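Local coordinates for carbamate kinase (PDB 2E9Y), which probably acts as a carbamate kinase, a phosphotransferase of the amino acid kinase family, at residues S259-K262 and K263-R266. Residues are numbered along the deposited sequence; the frame is centred on the assembly and turned at random.
Sequences SELK and KYLR
Glu260 and Lys263 form a salt bridge one turn apart on helix 258-266. Lys263 NZ sits 2.9 Å from Glu260 OE2, which accepts it through its syn lone pair. The two side chains run obliquely past each other. Glu260 is bent at chi2 (-64°), which curls its carboxylate round to meet the lysine. Lys263 is extended beyond CG and passes the backbone on its way, with CG 3.4 Å from Ser259 O. Replaced by alanine, Glu260 would give up its carboxylate, and the Lys263 ammonium would probably lose this mate and its long chain be freer to swing.

The Tyr264 ring lies beside the same turn. Its CD2 comes within 3.2 Å of Glu260 O, while Leu261 CA lies at the ring edge, near its plane. CG of Tyr264 is anti to the carbonyl carbon (chi1 -73°), and this turns the ring back along the helix. Leu261 CD2 adds a looser apolar touch on Tyr264 CD2, at 4.4 Å. The ring also meets His269 edge-to-face.

Glu260 O receives weak bonds from both Lys263 N and Tyr264 N. The next bond along the helix is firmer: Leu265 N to Leu261 O, 2.8 Å. Arg266 N follows to Lys262 O, at 3.2 Å, and Arg266 CG packs on that oxygen as well.

Leu261 and Leu265 face helix 275-289, where Lys262 also reaches a salt bridge with Glu287. The arrangement is an i to i+3 salt bridge on a short amphipathic surface helix, which packs against helix 275-289 in the amino acid kinase fold.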
loop_
_atom_site.group_PDB
_atom_site.type_symbol
_atom_site.label_atom_id
_atom_site.label_comp_id
_atom_site.label_asym_id
_atom_site.label_seq_id
_atom_site.Cartn_x
_atom_site.Cartn_y
_atom_site.Cartn_z
ATOM N N SER A 259 14.965 -34.182 4.511
ATOM C CA SER A 259 15.694 -34.996 3.544
ATOM C C SER A 259 14.763 -35.982 2.849
ATOM O O SER A 259 14.926 -36.277 1.665
ATOM C CB SER A 259 16.828 -35.762 4.233
ATOM O OG SER A 259 16.317 -36.669 5.192
ATOM N N GLU A 260 13.790 -36.498 3.588
ATOM C CA GLU A 260 12.842 -37.443 3.014
ATOM C C GLU A 260 11.854 -36.736 2.094
ATOM O O GLU A 260 11.537 -37.238 1.018
ATOM C CB GLU A 260 12.097 -38.185 4.122
ATOM C CG GLU A 260 12.951 -39.244 4.793
ATOM C CD GLU A 260 13.354 -40.349 3.832
ATOM O OE1 GLU A 260 12.485 -41.167 3.460
ATOM O OE2 GLU A 260 14.538 -40.391 3.438
ATOM N N LEU A 261 11.369 -35.570 2.512
ATOM C CA LEU A 261 10.427 -34.828 1.684
ATOM C C LEU A 261 11.097 -34.361 0.399
ATOM O O LEU A 261 10.458 -34.289 -0.652
ATOM C CB LEU A 261 9.868 -33.617 2.439
ATOM C CG LEU A 261 8.871 -33.897 3.565
ATOM C CD1 LEU A 261 8.298 -32.582 4.063
ATOM C CD2 LEU A 261 7.751 -34.799 3.064
ATOM N N LYS A 262 12.390 -34.054 0.485
ATOM C CA LYS A 262 13.145 -33.592 -0.673
ATOM C C LYS A 262 13.170 -34.659 -1.766
ATOM O O LYS A 262 13.175 -34.339 -2.954
ATOM C CB LYS A 262 14.574 -33.229 -0.256
ATOM C CG LYS A 262 15.272 -32.276 -1.202
ATOM C CD LYS A 262 16.541 -31.709 -0.577
ATOM C CE LYS A 262 17.042 -30.505 -1.357
ATOM N NZ LYS A 262 18.197 -29.846 -0.693
ATOM N N LYS A 263 13.190 -35.927 -1.362
ATOM C CA LYS A 263 13.189 -37.024 -2.324
ATOM C C LYS A 263 11.845 -37.069 -3.045
ATOM O O LYS A 263 11.789 -37.186 -4.271
ATOM C CB LYS A 263 13.419 -38.363 -1.620
ATOM C CG LYS A 263 14.765 -38.513 -0.938
ATOM C CD LYS A 263 14.855 -39.881 -0.270
ATOM C CE LYS A 263 16.137 -40.045 0.524
ATOM N NZ LYS A 263 16.149 -41.340 1.265
ATOM N N TYR A 264 10.764 -36.991 -2.273
ATOM C CA TYR A 264 9.419 -37.017 -2.838
ATOM C C TYR A 264 9.220 -35.833 -3.779
ATOM O O TYR A 264 8.600 -35.963 -4.837
ATOM C CB TYR A 264 8.370 -36.966 -1.724
ATOM C CG TYR A 264 8.238 -38.251 -0.935
ATOM C CD1 TYR A 264 7.825 -39.430 -1.557
ATOM C CD2 TYR A 264 8.526 -38.293 0.430
ATOM C CE1 TYR A 264 7.703 -40.620 -0.842
ATOM C CE2 TYR A 264 8.408 -39.478 1.156
ATOM C CZ TYR A 264 7.997 -40.637 0.511
ATOM O OH TYR A 264 7.900 -41.819 1.207
ATOM N N LEU A 265 9.752 -34.681 -3.379
ATOM C CA LEU A 265 9.643 -33.456 -4.165
ATOM C C LEU A 265 10.246 -33.610 -5.559
ATOM O O LEU A 265 9.659 -33.179 -6.548
ATOM C CB LEU A 265 10.335 -32.302 -3.433
ATOM C CG LEU A 265 10.323 -30.937 -4.129
ATOM C CD1 LEU A 265 8.890 -30.449 -4.278
ATOM C CD2 LEU A 265 11.141 -29.942 -3.318
ATOM N N ARG A 266 11.421 -34.227 -5.633
ATOM C CA ARG A 266 12.099 -34.426 -6.909
ATOM C C ARG A 266 11.388 -35.411 -7.831
ATOM O O ARG A 266 11.664 -35.454 -9.030
ATOM C CB ARG A 266 13.535 -34.901 -6.675
ATOM C CG ARG A 266 14.421 -33.887 -5.970
ATOM C CD ARG A 266 15.844 -34.403 -5.848
ATOM N NE ARG A 266 16.415 -34.723 -7.155
ATOM C CZ ARG A 266 17.633 -35.224 -7.338
ATOM N NH1 ARG A 266 18.417 -35.467 -6.296
ATOM N NH2 ARG A 266 18.067 -35.485 -8.565
#